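Local coordinates for protein FMN reductase [NAD(P)H] (Bacillus subtilis, PDB 1ZCH) that reduces flavin mononucleotide, nitroaromatic compounds, quinones, chromates and azo dyes with NADH or NADPH, working as a homodimeric flavoprotein, at residues D28-A33 / G119-A124; K58-L63 / I146-L151; I135-G140 / L231-I236. One frame throughout, in Å; residues are numbered along the deposited sequence. Where two conformers were deposited one is given.

Contact 1: D28-A33 / G119-A124; sequences DQIIEA and GTATAA
A124 N donates to T120 O at 2.9 Å, an ordinary turn of helix that places both residues on the side of helix 104-127 that meets helix 24-36. The hydroxyl of T120 makes no bond across the segments; OG1 is hydrogen-bonded to I116 O one turn back on its own helix. With chi1 at -58° that hydroxyl lies beside the backbone N, and the methyl CG2, anti to the backbone N, is the branch that reaches A33. CG2 meets A33 O at 3.4 Å, a close approach of methyl to carbonyl oxygen, and also packs against the methyl of A33. The remaining contacts are apolar: A33 CB lies 3.8 Å from A124 CB, and I30 CG2 lies 3.9 Å from A121 CB. A124 fits between I30 and A33, residues one turn apart, its methyl being 4.1 Å from I30 CA and 4.2 Å from I30 CG1. The CA atoms come nearest here, I30 to A124 at 5.4 Å. Small residues account for this: three of the five that touch are alanines, and the segment axes approach to 8.5 Å while running roughly antiparallel, at 142° between directions. In the nitroreductase fold this pairs helix 24-36 with the long helix 104-127. T122, pointing away from helix 24-36, packs on L161 of strand 155-164, as A121 also does, which puts helix 104-127 between that strand and helix 24-36 here. With chi1 -67° I30 sends CG2, anti to the backbone N, to A121 and CG1 to A124; it also touches L128, past the end of helix 104-127. The second subunit closes on the same seam, where its L8 packs on A33 and its I5 on A124, and all five touching residues are buried.

Contact 2: K58-L63 / I146-L151; sequences KKISEL and IELLEL. With CA (calcium ion), chain C.
L148 carries most of this contact, with its two methyls divided among three partners. CD1 meets K59 CD at 4.0 Å. CD2 is shared: it lies 4.0 Å from K59 CB, 4.1 Å from I60 CG1 and 4.4 Å from L63 CD1. CG anti to the backbone N (chi1 179°) sends the leucine straight at helix 54-63, and it crosses the side chains of K59 and I60 at about a right angle. K59 offers its aliphatic chain, while its ammonium end leads away from L148. L149 adds a looser touch, its CD1 being 4.5 Å from I60 CD1.

Further out, I60 touches F76 and L149 touches L78, both of strand 75-82, so each side of the contact meets the same strand; I60 also touches L145. Helix 142-148 ends in a Schellman motif: L151 N bonds to I146 O at 2.9 Å, E150 N reaches E147 O only weakly, and E150 takes a positive phi of 59°. The turn presents E150 to a calcium ion, bound through OE1 alone at 2.2 Å together with two waters and N189 of the second subunit. No hydrogen bond links 58-63 to 146-151; their cohesion is hydrophobic, whereas the metal-binding carboxylate sits at the helix end, where a calcium ion takes ligands from both subunits.

Contact 3: I135-G140 / L231-I236; sequences IGAVRG and LYYPHI. With FMN (flavin mononucleotide), chain D.
The ring of Y233 lies flat against the backbone of R139 and G140. G140 CA stands over one face, 3.9 Å from the ring centroid and 28° off the normal, which makes a CH-pi contact, and R139 C lies over the same face. Y232 CD1 approaches the opposite face near its rim, while G136 O is at the edge. The phenol oxygen reaches past G140 to A137, with Y233 OH 3.5 Å from A137 CA.

H235 meets the same peptide edge-on: NE2 donates to R139 O at 2.8 Å and 161°, within the carbonyl plane and close to the imidazole plane. In this approach H235 CG sits between its backbone N and carbonyl carbon (chi1 58°). Only H235 bonds this carbonyl, while Y233 packs beneath it. The guanidinium of R139 turns elsewhere, forming a salt bridge with E105 of the second subunit, which also bonds Y232 OH.

On the flavin side, G136 N donates to N5 of FMN at 2.7 Å. A backbone N-H at N5, the atom that accepts hydride in flavin reduction, marks the FMN site of this nitroreductase, here backed by the loop ahead of helix 236-242.

Contact 1 is wholly buried, while contacts 2 and 3 are partly buried; all three are touched by the second subunit. Contacts 2 and 3 are neighbours, their nearest atoms about 4 Å apart, and both border helix 142-148: loop 135-140 leads into it, 146-151 ends it, and I60 and V138 both rest on its L145 and on F76. Contact 1 is separate, about 9 Å from contact 3 at the nearest atoms and across the chain's centre. The chemistry follows place: mostly small apolar side chains, three of them alanines, between helices in contact 1, larger aliphatic ones beside an intersubunit calcium in contact 2, and aromatic rings against backbone next to the flavin in contact 3.

Contact 1: D28-A33 / G119-A124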
loop_
_atom_site.group_PDB
_atom_site.type_symbol
_atom_site.label_atom_id
_atom_site.label_comp_id
_atom_site.label_asym_id
_atom_site.label_seq_id
_atom_site.Cartn_x
_atom_site.Cartn_y
_atom_site.Cartn_z
ATOM N N ASP A 28 -2.067 4.200 -19.922
ATOM C CA ASP A 28 -0.626 3.964 -20.000
ATOM C C ASP A 28 0.117 4.827 -18.986
ATOM O O ASP A 28 1.052 4.367 -18.334
ATOM C CB ASP A 28 -0.078 4.275 -21.400
ATOM C CG ASP A 28 -0.550 3.291 -22.453
ATOM O OD1 ASP A 28 -0.784 2.111 -22.116
ATOM O OD2 ASP A 28 -0.666 3.697 -23.628
ATOM N N GLN A 29 -0.296 6.085 -18.863
ATOM C CA GLN A 29 0.344 7.002 -17.923
ATOM C C GLN A 29 0.143 6.537 -16.485
ATOM O O GLN A 29 1.060 6.600 -15.668
ATOM C CB GLN A 29 -0.220 8.414 -18.092
ATOM C CG GLN A 29 0.150 9.071 -19.410
ATOM C CD GLN A 29 -0.469 10.444 -19.566
ATOM O OE1 GLN A 29 -0.187 11.359 -18.792
ATOM N NE2 GLN A 29 -1.320 10.594 -20.569
ATOM N N ILE A 30 -1.067 6.080 -16.183
ATOM C CA ILE A 30 -1.389 5.595 -14.848
ATOM C C ILE A 30 -0.511 4.381 -14.537
ATOM O O ILE A 30 0.056 4.272 -13.449
ATOM C CB ILE A 30 -2.886 5.214 -14.763
ATOM C CG1 ILE A 30 -3.740 6.483 -14.892
ATOM C CG2 ILE A 30 -3.178 4.467 -13.460
ATOM C CD1 ILE A 30 -5.221 6.218 -15.049
ATOM N N ILE A 31 -0.386 3.479 -15.505
ATOM C CA ILE A 31 0.433 2.287 -15.323
ATOM C C ILE A 31 1.912 2.644 -15.191
ATOM O O ILE A 31 2.631 2.045 -14.384
ATOM C CB ILE A 31 0.238 1.294 -16.493
ATOM C CG1 ILE A 31 -1.210 0.787 -16.496
ATOM C CG2 ILE A 31 1.218 0.136 -16.373
ATOM C CD1 ILE A 31 -1.629 0.077 -15.212
ATOM N N GLU A 32 2.368 3.626 -15.967
ATOM C CA GLU A 32 3.767 4.035 -15.892
ATOM C C GLU A 32 4.050 4.579 -14.500
ATOM O O GLU A 32 5.111 4.337 -13.931
ATOM C CB GLU A 32 4.059 5.134 -16.921
ATOM C CG GLU A 32 3.998 4.693 -18.374
ATOM C CD GLU A 32 4.131 5.863 -19.335
ATOM O OE1 GLU A 32 5.069 6.670 -19.162
ATOM O OE2 GLU A 32 3.300 5.976 -20.263
ATOM N N ALA A 33 3.093 5.325 -13.958
ATOM C CA ALA A 33 3.247 5.895 -12.626
ATOM C C ALA A 33 3.360 4.760 -11.608
ATOM O O ALA A 33 4.218 4.789 -10.724
ATOM C CB ALA A 33 2.056 6.782 -12.299
ATOM N N GLY A 119 -2.338 3.289 -4.348
ATOM C CA GLY A 119 -2.284 4.695 -3.984
ATOM C C GLY A 119 -1.690 5.544 -5.097
ATOM O O GLY A 119 -2.143 6.662 -5.351
ATOM N N THR A 120 -0.673 5.007 -5.763
ATOM C CA THR A 120 -0.015 5.712 -6.853
ATOM C C THR A 120 -0.945 5.828 -8.059
ATOM O O THR A 120 -1.003 6.876 -8.701
ATOM C CB THR A 120 1.287 4.995 -7.268
ATOM O OG1 THR A 120 2.161 4.908 -6.135
ATOM C CG2 THR A 120 1.993 5.764 -8.376
ATOM N N ALA A 121 -1.675 4.755 -8.356
ATOM C CA ALA A 121 -2.609 4.754 -9.483
ATOM C C ALA A 121 -3.732 5.745 -9.221
ATOM O O ALA A 121 -4.170 6.464 -10.126
ATOM C CB ALA A 121 -3.191 3.356 -9.691
ATOM N N THR A 122 -4.204 5.774 -7.977
ATOM C CA THR A 122 -5.268 6.692 -7.597
ATOM C C THR A 122 -4.806 8.126 -7.832
ATOM O O THR A 122 -5.516 8.927 -8.435
ATOM C CB THR A 122 -5.643 6.513 -6.109
ATOM O OG1 THR A 122 -6.239 5.223 -5.926
ATOM C CG2 THR A 122 -6.628 7.592 -5.663
ATOM N N ALA A 123 -3.608 8.443 -7.356
ATOM C CA ALA A 123 -3.055 9.782 -7.512
ATOM C C ALA A 123 -2.918 10.163 -8.988
ATOM O O ALA A 123 -3.288 11.266 -9.397
ATOM C CB ALA A 123 -1.701 9.864 -6.825
ATOM N N ALA A 124 -2.388 9.243 -9.785
ATOM C CA ALA A 124 -2.196 9.488 -11.212
ATOM C C ALA A 124 -3.513 9.707 -11.953
ATOM O O ALA A 124 -3.678 10.695 -12.676
ATOM C CB ALA A 124 -1.437 8.314 -11.842
#

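Contact 2: K58-L63 / I146-L151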
loop_
_atom_site.group_PDB
_atom_site.type_symbol
_atom_site.label_atom_id
_atom_site.label_comp_id
_atom_site.label_asym_id
_atom_site.label_seq_id
_atom_site.Cartn_x
_atom_site.Cartn_y
_atom_site.Cartn_z
ATOM N N LYS A 58 -18.799 -7.136 -15.537
ATOM C CA LYS A 58 -20.087 -7.326 -14.880
ATOM C C LYS A 58 -19.977 -8.482 -13.887
ATOM O O LYS A 58 -20.492 -8.406 -12.771
ATOM C CB LYS A 58 -21.173 -7.621 -15.923
ATOM C CG LYS A 58 -22.575 -7.785 -15.358
ATOM C CD LYS A 58 -23.586 -8.054 -16.474
ATOM C CE LYS A 58 -24.999 -8.239 -15.930
ATOM N NZ LYS A 58 -25.982 -8.576 -17.007
ATOM N N LYS A 59 -19.289 -9.547 -14.290
ATOM C CA LYS A 59 -19.116 -10.702 -13.416
ATOM C C LYS A 59 -18.314 -10.299 -12.181
ATOM O O LYS A 59 -18.613 -10.728 -11.068
ATOM C CB LYS A 59 -18.382 -11.823 -14.155
ATOM C CG LYS A 59 -19.110 -12.360 -15.377
ATOM C CD LYS A 59 -18.282 -13.427 -16.075
ATOM C CE LYS A 59 -18.993 -13.965 -17.302
ATOM N NZ LYS A 59 -20.300 -14.582 -16.950
ATOM N N ILE A 60 -17.287 -9.482 -12.385
ATOM C CA ILE A 60 -16.459 -9.019 -11.276
ATOM C C ILE A 60 -17.325 -8.247 -10.288
ATOM O O ILE A 60 -17.218 -8.428 -9.073
ATOM C CB ILE A 60 -15.316 -8.102 -11.775
ATOM C CG1 ILE A 60 -14.315 -8.921 -12.594
ATOM C CG2 ILE A 60 -14.628 -7.434 -10.591
ATOM C CD1 ILE A 60 -13.158 -8.108 -13.165
ATOM N N SER A 61 -18.184 -7.383 -10.820
ATOM C CA SER A 61 -19.074 -6.581 -9.991
ATOM C C SER A 61 -19.946 -7.463 -9.100
ATOM O O SER A 61 -20.153 -7.164 -7.920
ATOM C CB SER A 61 -19.964 -5.710 -10.876
ATOM O OG SER A 61 -20.871 -4.961 -10.091
ATOM N N GLU A 62 -20.456 -8.550 -9.671
ATOM C CA GLU A 62 -21.311 -9.471 -8.932
ATOM C C GLU A 62 -20.532 -10.174 -7.826
ATOM O O GLU A 62 -21.037 -10.365 -6.720
ATOM C CB GLU A 62 -21.918 -10.504 -9.888
ATOM C CG GLU A 62 -22.604 -9.877 -11.096
ATOM C CD GLU A 62 -23.345 -10.886 -11.951
ATOM O OE1 GLU A 62 -22.748 -11.924 -12.314
ATOM O OE2 GLU A 62 -24.530 -10.631 -12.269
ATOM N N LEU A 63 -19.297 -10.557 -8.128
ATOM C CA LEU A 63 -18.450 -11.232 -7.155
ATOM C C LEU A 63 -18.037 -10.269 -6.038
ATOM O O LEU A 63 -17.704 -10.698 -4.930
ATOM C CB LEU A 63 -17.204 -11.791 -7.846
ATOM C CG LEU A 63 -17.431 -12.925 -8.856
ATOM C CD1 LEU A 63 -16.121 -13.285 -9.543
ATOM C CD2 LEU A 63 -18.001 -14.136 -8.138
ATOM N N ILE A 146 -10.213 -15.590 -8.945
ATOM C CA ILE A 146 -8.941 -16.198 -9.320
ATOM C C ILE A 146 -9.120 -17.036 -10.587
ATOM O O ILE A 146 -8.301 -16.981 -11.505
ATOM C CB ILE A 146 -8.411 -17.089 -8.172
ATOM C CG1 ILE A 146 -7.814 -16.206 -7.071
ATOM C CG2 ILE A 146 -7.395 -18.091 -8.696
ATOM C CD1 ILE A 146 -7.548 -16.931 -5.772
ATOM N N GLU A 147 -10.207 -17.800 -10.633
ATOM C CA GLU A 147 -10.500 -18.648 -11.784
ATOM C C GLU A 147 -10.879 -17.824 -13.007
ATOM O O GLU A 147 -10.433 -18.105 -14.121
ATOM C CB GLU A 147 -11.632 -19.620 -11.447
ATOM C CG GLU A 147 -11.275 -20.564 -10.317
ATOM C CD GLU A 147 -10.040 -21.385 -10.632
ATOM O OE1 GLU A 147 -9.284 -21.717 -9.695
ATOM O OE2 GLU A 147 -9.828 -21.703 -11.822
ATOM N N LEU A 148 -11.702 -16.803 -12.794
ATOM C CA LEU A 148 -12.156 -15.945 -13.881
ATOM C C LEU A 148 -11.016 -15.235 -14.601
ATOM O O LEU A 148 -10.991 -15.165 -15.830
ATOM C CB LEU A 148 -13.141 -14.899 -13.347
ATOM C CG LEU A 148 -13.701 -13.897 -14.361
ATOM C CD1 LEU A 148 -14.562 -14.623 -15.392
ATOM C CD2 LEU A 148 -14.524 -12.845 -13.634
ATOM N N LEU A 149 -10.067 -14.714 -13.833
ATOM C CA LEU A 149 -8.949 -13.975 -14.405
ATOM C C LEU A 149 -7.680 -14.800 -14.594
ATOM O O LEU A 149 -6.631 -14.265 -14.961
ATOM C CB LEU A 149 -8.663 -12.746 -13.541
ATOM C CG LEU A 149 -9.882 -11.828 -13.380
ATOM C CD1 LEU A 149 -9.509 -10.592 -12.567
ATOM C CD2 LEU A 149 -10.400 -11.426 -14.758
ATOM N N GLU A 150 -7.785 -16.101 -14.344
ATOM C CA GLU A 150 -6.665 -17.016 -14.505
ATOM C C GLU A 150 -5.450 -16.668 -13.652
ATOM O O GLU A 150 -4.312 -16.777 -14.111
ATOM C CB GLU A 150 -6.259 -17.081 -15.982
ATOM C CG GLU A 150 -7.327 -17.687 -16.886
ATOM C CD GLU A 150 -6.953 -17.643 -18.358
ATOM O OE1 GLU A 150 -5.811 -18.015 -18.695
ATOM O OE2 GLU A 150 -7.806 -17.245 -19.181
ATOM N N LEU A 151 -5.685 -16.252 -12.412
ATOM C CA LEU A 151 -4.578 -15.921 -11.523
ATOM C C LEU A 151 -3.922 -17.238 -11.129
ATOM O O LEU A 151 -4.580 -18.140 -10.607
ATOM C CB LEU A 151 -5.084 -15.181 -10.281
ATOM C CG LEU A 151 -5.960 -13.953 -10.562
ATOM C CD1 LEU A 151 -6.308 -13.260 -9.246
ATOM C CD2 LEU A 151 -5.232 -12.998 -11.500
HETATM CA CA CA C . -3.961 -17.968 -19.958
HETATM O O HOH W 1 -2.802 -17.189 -17.966
HETATM O O HOH W 2 -4.209 -15.453 -20.195
#

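Contact 3: I135-G140 / L231-I236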
loop_
_atom_site.group_PDB
_atom_site.type_symbol
_atom_site.label_atom_id
_atom_site.label_comp_id
_atom_site.label_asym_id
_atom_site.label_seq_id
_atom_site.Cartn_x
_atom_site.Cartn_y
_atom_site.Cartn_z
ATOM N N ILE A 135 -11.832 -1.114 -4.554
ATOM C CA ILE A 135 -12.821 -2.147 -4.265
ATOM C C ILE A 135 -12.174 -3.286 -3.478
ATOM O O ILE A 135 -11.599 -4.206 -4.055
ATOM C CB ILE A 135 -13.435 -2.729 -5.564
ATOM C CG1 ILE A 135 -14.131 -1.622 -6.370
ATOM C CG2 ILE A 135 -14.421 -3.842 -5.216
ATOM C CD1 ILE A 135 -15.358 -1.025 -5.696
ATOM N N GLY A 136 -12.268 -3.218 -2.156
ATOM C CA GLY A 136 -11.683 -4.259 -1.330
ATOM C C GLY A 136 -12.521 -5.522 -1.331
ATOM O O GLY A 136 -12.049 -6.590 -0.933
ATOM N N ALA A 137 -13.762 -5.402 -1.796
ATOM C CA ALA A 137 -14.685 -6.532 -1.841
ATOM C C ALA A 137 -14.244 -7.659 -2.773
ATOM O O ALA A 137 -14.880 -8.713 -2.811
ATOM C CB ALA A 137 -16.079 -6.049 -2.229
ATOM N N VAL A 138 -13.171 -7.445 -3.530
ATOM C CA VAL A 138 -12.681 -8.499 -4.412
ATOM C C VAL A 138 -12.204 -9.671 -3.556
ATOM O O VAL A 138 -12.071 -10.794 -4.042
ATOM C CB VAL A 138 -11.509 -8.023 -5.305
ATOM C CG1 VAL A 138 -11.997 -6.952 -6.269
ATOM C CG2 VAL A 138 -10.359 -7.496 -4.443
ATOM N N ARG A 139 -11.947 -9.405 -2.276
ATOM C CA ARG A 139 -11.494 -10.455 -1.376
ATOM C C ARG A 139 -12.661 -11.271 -0.808
ATOM O O ARG A 139 -12.448 -12.204 -0.035
ATOM C CB ARG A 139 -10.666 -9.860 -0.228
ATOM C CG ARG A 139 -9.403 -9.128 -0.685
ATOM C CD ARG A 139 -8.329 -9.123 0.403
ATOM N NE ARG A 139 -8.663 -8.290 1.556
ATOM C CZ ARG A 139 -8.346 -7.003 1.676
ATOM N NH1 ARG A 139 -7.683 -6.385 0.705
ATOM N NH2 ARG A 139 -8.670 -6.334 2.777
ATOM N N GLY A 140 -13.884 -10.924 -1.207
ATOM C CA GLY A 140 -15.066 -11.626 -0.723
ATOM C C GLY A 140 -15.291 -12.984 -1.370
ATOM O O GLY A 140 -15.710 -13.931 -0.706
ATOM N N LEU A 231 -15.655 -11.097 11.990
ATOM C CA LEU A 231 -14.593 -11.320 11.009
ATOM C C LEU A 231 -15.374 -11.569 9.721
ATOM O O LEU A 231 -15.717 -12.711 9.406
ATOM C CB LEU A 231 -13.768 -12.556 11.384
ATOM C CG LEU A 231 -12.649 -12.988 10.426
ATOM C CD1 LEU A 231 -11.640 -11.861 10.247
ATOM C CD2 LEU A 231 -11.963 -14.227 10.977
ATOM N N TYR A 232 -15.663 -10.496 8.990
ATOM C CA TYR A 232 -16.459 -10.594 7.773
ATOM C C TYR A 232 -15.905 -11.487 6.663
ATOM O O TYR A 232 -16.679 -12.045 5.886
ATOM C CB TYR A 232 -16.805 -9.184 7.251
ATOM C CG TYR A 232 -15.634 -8.264 6.950
ATOM C CD1 TYR A 232 -14.850 -8.458 5.820
ATOM C CD2 TYR A 232 -15.337 -7.175 7.779
ATOM C CE1 TYR A 232 -13.803 -7.599 5.509
ATOM C CE2 TYR A 232 -14.282 -6.303 7.475
ATOM C CZ TYR A 232 -13.520 -6.526 6.333
ATOM O OH TYR A 232 -12.478 -5.685 5.994
ATOM N N TYR A 233 -14.585 -11.631 6.589
ATOM C CA TYR A 233 -13.955 -12.511 5.595
ATOM C C TYR A 233 -13.075 -13.508 6.353
ATOM O O TYR A 233 -11.866 -13.313 6.475
ATOM C CB TYR A 233 -13.074 -11.724 4.608
ATOM C CG TYR A 233 -13.807 -10.821 3.635
ATOM C CD1 TYR A 233 -15.149 -11.035 3.313
ATOM C CD2 TYR A 233 -13.144 -9.760 3.017
ATOM C CE1 TYR A 233 -15.811 -10.209 2.403
ATOM C CE2 TYR A 233 -13.793 -8.934 2.107
ATOM C CZ TYR A 233 -15.124 -9.160 1.804
ATOM O OH TYR A 233 -15.757 -8.332 0.904
ATOM N N PRO A 234 -13.674 -14.592 6.872
ATOM C CA PRO A 234 -12.939 -15.614 7.624
ATOM C C PRO A 234 -12.201 -16.633 6.759
ATOM O O PRO A 234 -11.562 -17.553 7.275
ATOM C CB PRO A 234 -14.036 -16.258 8.463
ATOM C CG PRO A 234 -15.190 -16.262 7.507
ATOM C CD PRO A 234 -15.124 -14.868 6.892
ATOM N N HIS A 235 -12.278 -16.450 5.446
ATOM C CA HIS A 235 -11.657 -17.356 4.484
ATOM C C HIS A 235 -10.325 -16.864 3.914
ATOM O O HIS A 235 -9.807 -17.454 2.965
ATOM C CB HIS A 235 -12.611 -17.569 3.315
ATOM C CG HIS A 235 -12.994 -16.294 2.631
ATOM N ND1 HIS A 235 -14.007 -15.480 3.091
ATOM C CD2 HIS A 235 -12.442 -15.648 1.575
ATOM C CE1 HIS A 235 -14.061 -14.386 2.352
ATOM N NE2 HIS A 235 -13.121 -14.462 1.426
ATOM N N ILE A 236 -9.768 -15.795 4.472
ATOM C CA ILE A 236 -8.517 -15.264 3.940
ATOM C C ILE A 236 -7.332 -16.221 4.021
ATOM O O ILE A 236 -6.617 -16.406 3.034
ATOM C CB ILE A 236 -8.134 -13.926 4.619
ATOM C CG1 ILE A 236 -9.198 -12.870 4.308
ATOM C CG2 ILE A 236 -6.768 -13.448 4.114
ATOM C CD1 ILE A 236 -9.420 -12.636 2.816
HETATM N N1 FMN D . -15.605 1.751 -1.605
HETATM C C2 FMN D . -16.635 1.044 -2.107
HETATM O O2 FMN D . -17.648 1.568 -2.489
HETATM N N3 FMN D . -16.583 -0.389 -2.221
HETATM C C4 FMN D . -15.456 -1.119 -1.825
HETATM O O4 FMN D . -15.460 -2.332 -1.937
HETATM C C4A FMN D . -14.321 -0.359 -1.291
HETATM N N5 FMN D . -13.190 -1.014 -0.875
HETATM C C5A FMN D . -12.079 -0.256 -0.550
HETATM C C6 FMN D . -10.848 -0.955 -0.309
HETATM C C7 FMN D . -9.668 -0.272 -0.028
HETATM C C7M FMN D . -8.381 -1.050 0.154
HETATM C C8 FMN D . -9.673 1.200 0.068
HETATM C C8M FMN D . -8.416 1.993 0.325
HETATM C C9 FMN D . -10.889 1.912 -0.129
HETATM C C9A FMN D . -12.094 1.203 -0.452
HETATM N N10 FMN D . -13.373 1.859 -0.771
HETATM C C10 FMN D . -14.446 1.125 -1.212
HETATM C "C1'" FMN D . -13.474 3.351 -0.655
HETATM C "C2'" FMN D . -13.605 3.831 0.831
HETATM O "O2'" FMN D . -14.959 3.621 1.254
HETATM C "C3'" FMN D . -13.220 5.319 0.871
HETATM O "O3'" FMN D . -11.839 5.438 0.475
HETATM C "C4'" FMN D . -13.379 5.910 2.292
HETATM O "O4'" FMN D . -14.748 5.892 2.711
HETATM C "C5'" FMN D . -12.822 7.326 2.279
HETATM O "O5'" FMN D . -13.736 8.246 1.402
HETATM P P FMN D . -13.066 8.950 0.211
HETATM O O1P FMN D . -12.244 10.048 0.691
HETATM O O2P FMN D . -14.110 9.473 -0.649
HETATM O O3P FMN D . -12.233 8.017 -0.539
#